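Local coordinates for protein SusD homolog (Bacteroides thetaiotaomicron VPI-5482, PDB 3IHV) that probably binds glycans at the outer membrane as a SusD-family lipoprotein, delivering them to a partner transporter, at residues V132-N137 with R469-I474; K161-I166 with A207-Y212; G293-C298 with Y328-T333; E351-P356 with Q364-A369. One frame throughout, in Å; residues are numbered along the deposited sequence.

Contact 1: V132-N137 with R469-I474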
loop_
_atom_site.group_PDB
_atom_site.type_symbol
_atom_site.label_atom_id
_atom_site.label_comp_id
_atom_site.label_asym_id
_atom_site.label_seq_id
_atom_site.Cartn_x
_atom_site.Cartn_y
_atom_site.Cartn_z
ATOM N N VAL A 132 0.153 -14.233 -0.410
ATOM C CA VAL A 132 0.891 -14.928 0.611
ATOM C C VAL A 132 0.998 -14.145 1.936
ATOM O O VAL A 132 0.896 -14.743 3.016
ATOM C CB VAL A 132 2.298 -15.390 0.125
ATOM C CG1 VAL A 132 3.328 -14.204 0.077
ATOM C CG2 VAL A 132 2.816 -16.517 1.001
ATOM N N ARG A 133 1.183 -12.826 1.875
ATOM C CA ARG A 133 1.352 -12.095 3.111
ATOM C C ARG A 133 0.011 -11.923 3.829
ATOM O O ARG A 133 -0.018 -11.872 5.067
ATOM C CB ARG A 133 2.067 -10.736 2.920
ATOM C CG ARG A 133 1.236 -9.639 2.269
ATOM C CD ARG A 133 2.144 -8.483 1.934
ATOM N NE ARG A 133 1.430 -7.363 1.365
ATOM C CZ ARG A 133 1.814 -6.105 1.469
ATOM N NH1 ARG A 133 2.859 -5.776 2.192
ATOM N NH2 ARG A 133 1.108 -5.163 0.895
ATOM N N ARG A 134 -1.093 -11.802 3.095
ATOM C CA ARG A 134 -2.389 -11.570 3.711
ATOM C C ARG A 134 -3.146 -12.828 4.116
ATOM O O ARG A 134 -3.897 -12.810 5.102
ATOM C CB ARG A 134 -3.269 -10.672 2.811
ATOM C CG ARG A 134 -2.648 -9.304 2.595
ATOM C CD ARG A 134 -3.492 -8.388 1.721
ATOM N NE ARG A 134 -2.906 -7.070 1.677
ATOM C CZ ARG A 134 -3.091 -6.105 2.583
ATOM N NH1 ARG A 134 -3.876 -6.257 3.653
ATOM N NH2 ARG A 134 -2.445 -4.956 2.414
ATOM N N PHE A 135 -2.966 -13.905 3.338
ATOM C CA PHE A 135 -3.663 -15.158 3.534
ATOM C C PHE A 135 -2.797 -16.303 4.006
ATOM O O PHE A 135 -3.329 -17.330 4.401
ATOM C CB PHE A 135 -4.427 -15.547 2.274
ATOM C CG PHE A 135 -5.548 -14.595 1.900
ATOM C CD1 PHE A 135 -6.816 -14.735 2.466
ATOM C CD2 PHE A 135 -5.353 -13.571 0.987
ATOM C CE1 PHE A 135 -7.879 -13.883 2.124
ATOM C CE2 PHE A 135 -6.416 -12.733 0.637
ATOM C CZ PHE A 135 -7.663 -12.888 1.207
ATOM N N GLY A 136 -1.482 -16.171 3.860
ATOM C CA GLY A 136 -0.561 -17.168 4.426
ATOM C C GLY A 136 -0.378 -18.489 3.722
ATOM O O GLY A 136 0.746 -18.912 3.474
ATOM N N ASN A 137 -1.483 -19.176 3.449
ATOM C CA ASN A 137 -1.510 -20.527 2.913
ATOM C C ASN A 137 -2.388 -20.542 1.666
ATOM O O ASN A 137 -3.605 -20.712 1.753
ATOM C CB ASN A 137 -2.077 -21.394 4.015
ATOM C CG ASN A 137 -1.190 -21.373 5.223
ATOM O OD1 ASN A 137 -0.109 -21.941 5.171
ATOM N ND2 ASN A 137 -1.581 -20.643 6.283
ATOM N N ARG A 469 1.467 -0.091 7.397
ATOM C CA ARG A 469 1.704 -0.267 8.817
ATOM C C ARG A 469 1.297 -1.625 9.381
ATOM O O ARG A 469 2.047 -2.267 10.125
ATOM C CB ARG A 469 1.065 0.871 9.611
ATOM C CG ARG A 469 1.452 0.851 11.087
ATOM C CD ARG A 469 2.939 1.037 11.259
ATOM N NE ARG A 469 3.352 1.319 12.628
ATOM C CZ ARG A 469 4.611 1.599 12.941
ATOM N NH1 ARG A 469 5.553 1.595 12.002
ATOM N NH2 ARG A 469 4.951 1.852 14.200
ATOM N N ARG A 470 0.079 -2.037 9.073
ATOM C CA ARG A 470 -0.395 -3.322 9.589
ATOM C C ARG A 470 0.460 -4.482 9.114
ATOM O O ARG A 470 0.871 -5.354 9.917
ATOM C CB ARG A 470 -1.846 -3.500 9.209
ATOM C CG ARG A 470 -2.486 -4.757 9.782
ATOM C CD ARG A 470 -3.990 -4.629 9.767
ATOM N NE ARG A 470 -4.618 -5.910 10.053
ATOM C CZ ARG A 470 -5.853 -6.098 10.491
ATOM N NH1 ARG A 470 -6.668 -5.083 10.688
ATOM N NH2 ARG A 470 -6.288 -7.337 10.686
ATOM N N GLN A 471 0.778 -4.528 7.811
ATOM C CA GLN A 471 1.636 -5.643 7.365
ATOM C C GLN A 471 3.050 -5.585 7.938
ATOM O O GLN A 471 3.665 -6.632 8.135
ATOM C CB GLN A 471 1.656 -5.754 5.844
ATOM C CG GLN A 471 0.327 -6.076 5.236
ATOM C CD GLN A 471 -0.210 -7.413 5.667
ATOM O OE1 GLN A 471 -1.377 -7.519 6.069
ATOM N NE2 GLN A 471 0.657 -8.422 5.684
ATOM N N ASP A 472 3.545 -4.374 8.215
ATOM C CA ASP A 472 4.844 -4.194 8.864
ATOM C C ASP A 472 4.761 -4.764 10.278
ATOM O O ASP A 472 5.584 -5.571 10.644
ATOM C CB ASP A 472 5.255 -2.716 8.902
ATOM C CG ASP A 472 5.856 -2.207 7.560
ATOM O OD1 ASP A 472 6.312 -3.027 6.746
ATOM O OD2 ASP A 472 5.865 -0.977 7.337
ATOM N N LEU A 473 3.743 -4.338 11.056
ATOM C CA LEU A 473 3.580 -4.864 12.420
ATOM C C LEU A 473 3.515 -6.396 12.425
ATOM O O LEU A 473 4.143 -7.077 13.259
ATOM C CB LEU A 473 2.328 -4.253 13.085
ATOM C CG LEU A 473 2.358 -2.746 13.384
ATOM C CD1 LEU A 473 0.987 -2.255 13.928
ATOM C CD2 LEU A 473 3.488 -2.365 14.350
ATOM N N ILE A 474 2.812 -6.938 11.438
ATOM C CA ILE A 474 2.687 -8.374 11.278
ATOM C C ILE A 474 4.041 -9.026 10.968
ATOM O O ILE A 474 4.437 -9.959 11.651
ATOM C CB ILE A 474 1.596 -8.750 10.219
ATOM C CG1 ILE A 474 0.218 -8.411 10.781
ATOM C CG2 ILE A 474 1.669 -10.252 9.898
ATOM C CD1 ILE A 474 -0.933 -8.485 9.821
HETATM O O HOH W 1 -2.985 -5.083 6.402
#
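The side-chain oxygen OE1 of Gln471 lies 2.9 Å from the oxygen of water 1, within hydrogen-bonding reach, though this water has other acceptors to serve; NH1 of Arg134 meets the same water more weakly. This is a helix-to-helix contact in the mainly helical SusD fold: the C-terminal end of helix 107-135 faces the short helix 469-475, and two arginines of the first receive one glutamine of the second. No direct hydrogen bond joins the two segments; Arg134 NH1 and Gln471 OE1 stand 3.7 Å apart, and a water stands between them, weakly bound on the arginine side. The amide plane is turned 51° from each guanidinium plane, so neither group stacks flat on it. Instead the aliphatic part of the glutamine does the packing. With chi1 at -63°, beside the backbone N, its CG sits 3.9 Å above the Arg133 guanidinium and 4.0 Å above that of Arg134, toward the rim of each; a bend at chi2 then turns the amide back toward helix 107-135. Both arginines run extended from CG to NE, and each NE forms a salt bridge with OE1 of Glu130, one turn back on their own helix. That shared carboxylate probably offsets part of the pair's charge, while Asn46 takes NH2 of Arg134. The amide nitrogen points toward Arg133 while OE1 faces Arg134, and NE2 of Gln471 packs against the Arg133 methylene CG at 3.7 Å.

Contact 2: K161-I166 with A207-Y212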
loop_
_atom_site.group_PDB
_atom_site.type_symbol
_atom_site.label_atom_id
_atom_site.label_comp_id
_atom_site.label_asym_id
_atom_site.label_seq_id
_atom_site.Cartn_x
_atom_site.Cartn_y
_atom_site.Cartn_z
ATOM N N LYS A 161 7.411 -21.844 -0.710
ATOM C CA LYS A 161 7.322 -22.147 -2.127
ATOM C C LYS A 161 6.637 -21.013 -2.870
ATOM O O LYS A 161 7.002 -20.759 -3.994
ATOM C CB LYS A 161 6.587 -23.463 -2.395
ATOM C CG LYS A 161 7.283 -24.693 -1.853
ATOM C CD LYS A 161 8.767 -24.791 -2.248
ATOM C CE LYS A 161 9.009 -24.946 -3.748
ATOM N NZ LYS A 161 10.505 -24.891 -4.056
ATOM N N VAL A 162 5.645 -20.349 -2.271
ATOM C CA VAL A 162 5.023 -19.206 -2.934
ATOM C C VAL A 162 6.065 -18.071 -3.022
ATOM O O VAL A 162 6.169 -17.395 -4.068
ATOM C CB VAL A 162 3.755 -18.775 -2.216
ATOM C CG1 VAL A 162 3.125 -17.572 -2.904
ATOM C CG2 VAL A 162 2.756 -19.970 -2.158
ATOM N N TYR A 163 6.855 -17.865 -1.956
ATOM C CA TYR A 163 7.905 -16.854 -1.988
ATOM C C TYR A 163 8.928 -17.149 -3.082
ATOM O O TYR A 163 9.385 -16.252 -3.785
ATOM C CB TYR A 163 8.588 -16.622 -0.618
ATOM C CG TYR A 163 7.873 -15.582 0.242
ATOM C CD1 TYR A 163 7.927 -14.229 -0.106
ATOM C CD2 TYR A 163 7.124 -15.928 1.371
ATOM C CE1 TYR A 163 7.284 -13.281 0.623
ATOM C CE2 TYR A 163 6.515 -14.974 2.136
ATOM C CZ TYR A 163 6.584 -13.637 1.766
ATOM O OH TYR A 163 5.937 -12.638 2.442
ATOM N N GLU A 164 9.330 -18.394 -3.215
ATOM C CA GLU A 164 10.259 -18.744 -4.271
ATOM C C GLU A 164 9.692 -18.441 -5.669
ATOM O O GLU A 164 10.416 -17.990 -6.559
ATOM C CB GLU A 164 10.626 -20.211 -4.074
ATOM C CG GLU A 164 11.525 -20.776 -5.093
ATOM C CD GLU A 164 11.947 -22.184 -4.726
ATOM O OE1 GLU A 164 12.337 -22.946 -5.643
ATOM O OE2 GLU A 164 11.843 -22.520 -3.518
ATOM N N TYR A 165 8.399 -18.674 -5.849
ATOM C CA TYR A 165 7.729 -18.389 -7.115
ATOM C C TYR A 165 7.711 -16.874 -7.375
ATOM O O TYR A 165 8.061 -16.426 -8.464
ATOM C CB TYR A 165 6.329 -18.962 -7.058
ATOM C CG TYR A 165 5.621 -18.983 -8.372
ATOM C CD1 TYR A 165 5.787 -20.039 -9.256
ATOM C CD2 TYR A 165 4.793 -17.963 -8.734
ATOM C CE1 TYR A 165 5.134 -20.043 -10.486
ATOM C CE2 TYR A 165 4.130 -17.971 -9.933
ATOM C CZ TYR A 165 4.287 -19.006 -10.793
ATOM O OH TYR A 165 3.597 -18.981 -11.979
ATOM N N ILE A 166 7.365 -16.082 -6.354
ATOM C CA ILE A 166 7.392 -14.614 -6.478
ATOM C C ILE A 166 8.826 -14.138 -6.840
ATOM O O ILE A 166 9.020 -13.322 -7.716
ATOM C CB ILE A 166 6.984 -13.958 -5.151
ATOM C CG1 ILE A 166 5.525 -14.297 -4.847
ATOM C CG2 ILE A 166 7.245 -12.423 -5.171
ATOM C CD1 ILE A 166 5.150 -14.067 -3.399
ATOM N N ALA A 207 12.401 -8.845 2.608
ATOM C CA ALA A 207 12.295 -8.392 4.011
ATOM C C ALA A 207 11.128 -9.102 4.730
ATOM O O ALA A 207 11.252 -9.492 5.889
ATOM C CB ALA A 207 12.106 -6.847 4.063
ATOM N N THR A 208 10.013 -9.275 4.034
ATOM C CA THR A 208 8.805 -9.884 4.632
ATOM C C THR A 208 9.065 -11.389 4.859
ATOM O O THR A 208 8.743 -11.939 5.916
ATOM C CB THR A 208 7.550 -9.618 3.785
ATOM O OG1 THR A 208 7.414 -8.197 3.510
ATOM C CG2 THR A 208 6.282 -10.189 4.482
ATOM N N TRP A 209 9.685 -12.040 3.869
ATOM C CA TRP A 209 10.070 -13.443 3.932
ATOM C C TRP A 209 10.965 -13.714 5.131
ATOM O O TRP A 209 10.860 -14.783 5.773
ATOM C CB TRP A 209 10.774 -13.792 2.628
ATOM C CG TRP A 209 10.989 -15.200 2.282
ATOM C CD1 TRP A 209 10.920 -16.322 3.080
ATOM C CD2 TRP A 209 11.447 -15.642 1.016
ATOM N NE1 TRP A 209 11.225 -17.448 2.340
ATOM C CE2 TRP A 209 11.573 -17.046 1.075
ATOM C CE3 TRP A 209 11.745 -14.982 -0.180
ATOM C CZ2 TRP A 209 11.989 -17.804 -0.027
ATOM C CZ3 TRP A 209 12.150 -15.749 -1.278
ATOM C CH2 TRP A 209 12.262 -17.130 -1.185
ATOM N N ALA A 210 11.829 -12.740 5.464
ATOM C CA ALA A 210 12.701 -12.816 6.627
ATOM C C ALA A 210 11.961 -12.641 7.953
ATOM O O ALA A 210 12.453 -13.073 8.992
ATOM C CB ALA A 210 13.805 -11.749 6.531
ATOM N N GLY A 211 10.814 -11.980 7.913
ATOM C CA GLY A 211 10.007 -11.745 9.095
ATOM C C GLY A 211 8.955 -12.805 9.299
ATOM O O GLY A 211 8.973 -13.888 8.693
ATOM N N TYR A 212 8.026 -12.486 10.169
ATOM C CA TYR A 212 6.949 -13.402 10.482
ATOM C C TYR A 212 5.967 -13.441 9.345
ATOM O O TYR A 212 5.718 -12.413 8.728
ATOM C CB TYR A 212 6.251 -12.938 11.753
ATOM C CG TYR A 212 7.091 -13.178 12.964
ATOM C CD1 TYR A 212 7.991 -12.219 13.417
ATOM C CD2 TYR A 212 7.032 -14.395 13.626
ATOM C CE1 TYR A 212 8.763 -12.441 14.532
ATOM C CE2 TYR A 212 7.826 -14.637 14.739
ATOM C CZ TYR A 212 8.677 -13.658 15.179
ATOM O OH TYR A 212 9.437 -13.906 16.296
#
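Tyr163 leans from helix 159-176 across the end of helix 195-210, and its CB is already deep in the contact: it sits over the six-membered ring of Trp209, 3.3 Å from the centroid and only 8° off the ring normal, a close CH-pi approach. Next along, CG lies 3.7 Å from Trp209 CD2, where the tyrosine ring begins to overlap the five-membered ring of the indole. The two form an offset stack with centroids 4.5 Å apart and planes 17° from parallel. Farther out, CD1 and CE1 of Tyr163 pass beneath Trp209 CB, which returns the CH-pi contact with 4.0 Å to the centre of the phenol ring. The two side chains run antiparallel, each laying its methylene on the other's ring. Trp209 reaches back because its CG is anti to the backbone N (chi1 -166°). At the tip, the phenol OH of Tyr163 meets the methyl CG2 of Thr208 at 3.2 Å, while OG1 of that threonine bonds to the backbone O of Lys204 in its own helix. Helix 159-176 thus packs on the C-terminal end of helix 195-210, with helix 107-135 alongside through Phe129, consistent with the TPR-like helical packing of the SusD family. No hydrogen bond crosses between the segments: aromatic overlap and dispersion join them, and Lys219, in a cation-pi contact with Trp209, probably adds an electrostatic term.

Contact 3: G293-C298 with Y328-T333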
loop_
_atom_site.group_PDB
_atom_site.type_symbol
_atom_site.label_atom_id
_atom_site.label_comp_id
_atom_site.label_asym_id
_atom_site.label_seq_id
_atom_site.Cartn_x
_atom_site.Cartn_y
_atom_site.Cartn_z
ATOM N N GLY A 293 -23.286 21.044 -7.604
ATOM C CA GLY A 293 -22.648 21.610 -8.792
ATOM C C GLY A 293 -21.173 21.970 -8.657
ATOM O O GLY A 293 -20.539 22.321 -9.653
ATOM N N VAL A 294 -20.591 21.831 -7.472
ATOM C CA VAL A 294 -19.190 22.225 -7.271
ATOM C C VAL A 294 -18.272 21.110 -6.789
ATOM O O VAL A 294 -17.169 20.925 -7.300
ATOM C CB VAL A 294 -19.119 23.328 -6.194
ATOM C CG1 VAL A 294 -17.646 23.758 -5.962
ATOM C CG2 VAL A 294 -20.011 24.503 -6.586
ATOM N N ARG A 295 -18.745 20.345 -5.818
ATOM C CA ARG A 295 -17.866 19.402 -5.144
ATOM C C ARG A 295 -18.627 18.223 -4.644
ATOM O O ARG A 295 -19.748 18.365 -4.182
ATOM C CB ARG A 295 -17.293 20.138 -3.938
ATOM C CG ARG A 295 -16.234 19.458 -3.176
ATOM C CD ARG A 295 -15.627 20.420 -2.148
ATOM N NE ARG A 295 -16.458 20.622 -0.955
ATOM C CZ ARG A 295 -16.157 21.499 0.012
ATOM N NH1 ARG A 295 -15.093 22.281 -0.090
ATOM N NH2 ARG A 295 -16.928 21.620 1.085
ATOM N N GLY A 296 -17.994 17.055 -4.736
ATOM C CA GLY A 296 -18.581 15.874 -4.154
ATOM C C GLY A 296 -18.095 15.815 -2.712
ATOM O O GLY A 296 -17.099 16.437 -2.375
ATOM N N SER A 297 -18.825 15.107 -1.862
ATOM C CA SER A 297 -18.368 14.928 -0.474
ATOM C C SER A 297 -17.257 13.880 -0.381
ATOM O O SER A 297 -17.029 13.124 -1.331
ATOM C CB SER A 297 -19.563 14.551 0.415
ATOM O OG SER A 297 -20.162 13.362 -0.060
ATOM N N CYS A 298 -16.527 13.876 0.743
ATOM C CA CYS A 298 -15.526 12.837 1.042
ATOM C C CYS A 298 -15.881 12.294 2.410
ATOM O O CYS A 298 -15.918 13.063 3.359
ATOM C CB CYS A 298 -14.099 13.363 1.071
ATOM S SG CYS A 298 -13.566 14.065 -0.514
ATOM N N TYR A 328 -8.330 19.174 10.381
ATOM C CA TYR A 328 -9.356 20.059 9.843
ATOM C C TYR A 328 -10.246 19.297 8.911
ATOM O O TYR A 328 -9.898 18.209 8.478
ATOM C CB TYR A 328 -8.669 21.171 9.018
ATOM C CG TYR A 328 -7.799 20.658 7.880
ATOM C CD1 TYR A 328 -8.348 20.367 6.625
ATOM C CD2 TYR A 328 -6.437 20.425 8.060
ATOM C CE1 TYR A 328 -7.575 19.898 5.581
ATOM C CE2 TYR A 328 -5.649 19.934 7.025
ATOM C CZ TYR A 328 -6.224 19.689 5.771
ATOM O OH TYR A 328 -5.461 19.182 4.731
ATOM N N GLN A 329 -11.365 19.920 8.559
ATOM C CA GLN A 329 -12.299 19.390 7.578
ATOM C C GLN A 329 -12.768 20.602 6.762
ATOM O O GLN A 329 -12.523 21.742 7.125
ATOM C CB GLN A 329 -13.524 18.770 8.280
ATOM C CG GLN A 329 -14.348 19.712 9.161
ATOM C CD GLN A 329 -15.583 18.983 9.680
ATOM O OE1 GLN A 329 -16.173 18.181 8.944
ATOM N NE2 GLN A 329 -15.928 19.188 10.944
ATOM N N TYR A 330 -13.482 20.346 5.678
ATOM C CA TYR A 330 -14.015 21.401 4.851
ATOM C C TYR A 330 -15.541 21.372 4.989
ATOM O O TYR A 330 -16.170 20.341 4.695
ATOM C CB TYR A 330 -13.646 21.170 3.403
ATOM C CG TYR A 330 -12.176 21.255 3.149
ATOM C CD1 TYR A 330 -11.511 22.473 3.211
ATOM C CD2 TYR A 330 -11.438 20.123 2.859
ATOM C CE1 TYR A 330 -10.114 22.549 2.986
ATOM C CE2 TYR A 330 -10.077 20.196 2.615
ATOM C CZ TYR A 330 -9.413 21.402 2.693
ATOM O OH TYR A 330 -8.042 21.455 2.444
ATOM N N THR A 331 -16.104 22.495 5.415
ATOM C CA THR A 331 -17.543 22.682 5.535
ATOM C C THR A 331 -17.986 23.356 4.212
ATOM O O THR A 331 -17.164 23.609 3.322
ATOM C CB THR A 331 -17.882 23.615 6.746
ATOM O OG1 THR A 331 -17.483 24.950 6.444
ATOM C CG2 THR A 331 -17.165 23.146 7.993
ATOM N N ASP A 332 -19.267 23.648 4.064
ATOM C CA ASP A 332 -19.707 24.314 2.842
ATOM C C ASP A 332 -18.951 25.644 2.598
ATOM O O ASP A 332 -18.704 25.998 1.462
ATOM C CB ASP A 332 -21.211 24.585 2.857
ATOM C CG ASP A 332 -22.048 23.315 2.724
ATOM O OD1 ASP A 332 -21.492 22.210 2.745
ATOM O OD2 ASP A 332 -23.287 23.442 2.592
ATOM N N THR A 333 -18.565 26.352 3.656
ATOM C CA THR A 333 -17.919 27.654 3.501
ATOM C C THR A 333 -16.434 27.775 3.860
ATOM O O THR A 333 -15.775 28.735 3.418
ATOM C CB THR A 333 -18.642 28.682 4.352
ATOM O OG1 THR A 333 -18.721 28.192 5.689
ATOM C CG2 THR A 333 -20.045 28.923 3.831
HETATM O O HOH W 2 -14.736 24.447 2.050
#
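The guanidinium of Arg295 meets the segment 328-333 by its edge: the backbone O of Thr331 and water 2 both lie near its plane, while the phenol ring of Tyr330 is turned 50° from it and does not stack. Arg295 NH2 donates to Thr331 O at 3.0 Å with an N-H...O angle of 153°. The donor stands well above the carbonyl plane, 62° out of it, although the oxygen is close to the plane of the guanidinium itself. NH1 uses the water instead, which accepts from it at 3.1 Å and donates to the same Thr331 O, its oxygen 2.9 Å away; one carbonyl is therefore gripped twice, directly and through solvent. Beside these bonds the guanidinium packs on the methylene of Tyr330, whose CB is 3.9 Å from NH1. The carrier of this group is a loop residue between strands 259-263 and 302-304, where Val294 and Arg295 have a geometry that fits a classic beta bulge, and its target lies just past the end of strand 325-330, the middle strand of a small antiparallel sheet. The arginine reaches across with CG anti to its own N and a bend at chi3, which swings the guanidinium round to the carbonyl. Further partners hold its orientation: NE bonds to Thr289 O and NH1 to OE1 of Gln374. Thr289 also ties the other side, since its OG1 bonds to Asp332 OD1. The hydroxyl of Tyr330 leads away from the arginine and bonds to OD2 of Asp372.

Contact 4: E351-P356 with Q364-A369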
loop_
_atom_site.group_PDB
_atom_site.type_symbol
_atom_site.label_atom_id
_atom_site.label_comp_id
_atom_site.label_asym_id
_atom_site.label_seq_id
_atom_site.Cartn_x
_atom_site.Cartn_y
_atom_site.Cartn_z
ATOM N N GLU A 351 -6.129 27.022 20.269
ATOM C CA GLU A 351 -5.631 26.723 21.620
ATOM C C GLU A 351 -6.042 25.311 22.057
ATOM O O GLU A 351 -5.245 24.540 22.606
ATOM C CB GLU A 351 -6.167 27.756 22.621
ATOM C CG GLU A 351 -5.574 27.606 24.023
ATOM C CD GLU A 351 -6.219 28.534 25.050
ATOM O OE1 GLU A 351 -7.448 28.783 24.958
ATOM O OE2 GLU A 351 -5.504 28.980 25.980
ATOM N N LYS A 352 -7.299 24.972 21.810
ATOM C CA LYS A 352 -7.758 23.619 22.112
ATOM C C LYS A 352 -6.983 22.602 21.299
ATOM O O LYS A 352 -6.586 21.544 21.825
ATOM C CB LYS A 352 -9.240 23.458 21.791
ATOM C CG LYS A 352 -10.190 24.123 22.760
ATOM C CD LYS A 352 -11.631 23.855 22.331
ATOM C CE LYS A 352 -12.624 24.561 23.181
ATOM N NZ LYS A 352 -13.998 24.271 22.670
ATOM N N ASP A 353 -6.743 22.900 20.018
ATOM C CA ASP A 353 -6.090 21.882 19.190
ATOM C C ASP A 353 -4.671 21.552 19.686
ATOM O O ASP A 353 -4.246 20.406 19.643
ATOM C CB ASP A 353 -6.041 22.289 17.716
ATOM C CG ASP A 353 -5.738 21.109 16.823
ATOM O OD1 ASP A 353 -6.654 20.245 16.670
ATOM O OD2 ASP A 353 -4.563 21.014 16.345
ATOM N N ALA A 354 -3.954 22.549 20.190
ATOM C CA ALA A 354 -2.574 22.356 20.627
ATOM C C ALA A 354 -2.405 21.639 21.969
ATOM O O ALA A 354 -1.409 20.985 22.195
ATOM C CB ALA A 354 -1.878 23.737 20.686
ATOM N N ASP A 355 -3.389 21.753 22.838
ATOM C CA ASP A 355 -3.326 21.216 24.202
ATOM C C ASP A 355 -3.855 19.791 24.229
ATOM O O ASP A 355 -5.010 19.572 23.957
ATOM C CB ASP A 355 -4.156 22.110 25.106
ATOM C CG ASP A 355 -4.046 21.740 26.587
ATOM O OD1 ASP A 355 -3.722 20.586 26.901
ATOM O OD2 ASP A 355 -4.280 22.635 27.426
ATOM N N PRO A 356 -3.006 18.809 24.600
ATOM C CA PRO A 356 -3.453 17.426 24.557
ATOM C C PRO A 356 -4.616 17.069 25.459
ATOM O O PRO A 356 -5.264 16.065 25.192
ATOM C CB PRO A 356 -2.207 16.623 24.960
ATOM C CG PRO A 356 -1.301 17.582 25.573
ATOM C CD PRO A 356 -1.595 18.927 25.000
ATOM N N GLN A 364 -10.275 12.705 17.795
ATOM C CA GLN A 364 -10.331 11.365 17.257
ATOM C C GLN A 364 -10.778 11.317 15.796
ATOM O O GLN A 364 -10.665 10.269 15.133
ATOM C CB GLN A 364 -11.248 10.488 18.129
ATOM C CG GLN A 364 -10.785 10.390 19.584
ATOM C CD GLN A 364 -11.795 9.655 20.464
ATOM O OE1 GLN A 364 -11.480 8.616 21.038
ATOM N NE2 GLN A 364 -13.025 10.209 20.566
ATOM N N ASN A 365 -11.278 12.450 15.289
ATOM C CA ASN A 365 -11.777 12.541 13.931
ATOM C C ASN A 365 -10.743 13.034 12.914
ATOM O O ASN A 365 -11.078 13.105 11.734
ATOM C CB ASN A 365 -13.044 13.383 13.874
ATOM C CG ASN A 365 -14.244 12.661 14.434
ATOM O OD1 ASN A 365 -14.378 11.453 14.255
ATOM N ND2 ASN A 365 -15.160 13.406 15.043
ATOM N N TYR A 366 -9.522 13.373 13.342
ATOM C CA TYR A 366 -8.445 13.736 12.414
ATOM C C TYR A 366 -8.335 12.635 11.364
ATOM O O TYR A 366 -8.585 11.447 11.652
ATOM C CB TYR A 366 -7.069 13.792 13.095
ATOM C CG TYR A 366 -6.721 14.944 14.018
ATOM C CD1 TYR A 366 -7.679 15.838 14.507
ATOM C CD2 TYR A 366 -5.405 15.075 14.470
ATOM C CE1 TYR A 366 -7.317 16.860 15.370
ATOM C CE2 TYR A 366 -5.041 16.052 15.316
ATOM C CZ TYR A 366 -6.001 16.940 15.793
ATOM O OH TYR A 366 -5.634 17.943 16.640
ATOM N N THR A 367 -7.925 13.027 10.156
ATOM C CA THR A 367 -7.809 12.117 9.022
ATOM C C THR A 367 -6.416 12.243 8.400
ATOM O O THR A 367 -5.627 13.115 8.778
ATOM C CB THR A 367 -8.836 12.476 7.921
ATOM O OG1 THR A 367 -8.560 13.815 7.417
ATOM C CG2 THR A 367 -10.261 12.421 8.473
ATOM N N PRO A 368 -6.110 11.370 7.443
ATOM C CA PRO A 368 -4.905 11.671 6.671
ATOM C C PRO A 368 -5.138 12.971 5.885
ATOM O O PRO A 368 -6.292 13.341 5.612
ATOM C CB PRO A 368 -4.815 10.472 5.695
ATOM C CG PRO A 368 -5.744 9.406 6.260
ATOM C CD PRO A 368 -6.755 10.113 7.037
ATOM N N ALA A 369 -4.054 13.668 5.531
ATOM C CA ALA A 369 -4.120 14.870 4.698
ATOM C C ALA A 369 -3.424 14.652 3.355
ATOM O O ALA A 369 -3.427 15.524 2.501
ATOM C CB ALA A 369 -3.489 16.053 5.410
#
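One hydrogen bond carries this contact: the phenol OH of Tyr366 donates to Asp353 OD1, a short bond at 2.5 Å. It reaches that oxygen on the syn side, 33° out of the carboxylate plane. The second oxygen, OD2, lies 3.3 Å from the same OH, but the angle is too poor for a bond. Carboxylate and ring are inclined by 30°, and OD1 stands at the edge of the ring, near its plane, 3.7 Å from CE1. The two side chains come from opposite directions and meet at their polar ends, so that the CA atoms of Asp353 and Tyr366 are 10.9 Å apart. Asp353 has CG anti to its backbone N (chi1 -164°), and this turns the carboxylate toward the tyrosine. The bond thus ties the last turn of helix 346-354 to the residue just before strand 367-368, an edge strand of the three-stranded antiparallel sheet. Charge pairing falls to the other oxygen: Asp353 OD2 forms a salt bridge with NH2 of Arg313 and accepts from ND2 of Asn327, so both carboxylate oxygens of this buried aspartate are engaged. A positive partner there probably favours the ionised form. Apolar packing surrounds the phenol ring, which touches Val309 of helix 306-313 and Ile325 of the central strand, while the backbone of Tyr366 is hydrogen-bonded to that of Val304.

In the fold
Contacts 1 and 2 belong to one region of packed helices and touch each other: Val132 of helix 107-135 lies against Tyr163, Val162 and Ile166 of helix 159-176. Both are buried, yet contact 1 relies on arginines, an amide and a water, whereas contact 2 is almost wholly aromatic. Contacts 3 and 4 lie farther from the centre of the chain and share the small antiparallel sheet, where Tyr328 and Ala369 touch. Of this pair, contact 3 is partly open and uses a water-assisted arginine-to-carbonyl link, while contact 4 is buried and rests on a hydroxyl-carboxylate bond. About 44 Å separates the centres of contacts 2 and 3.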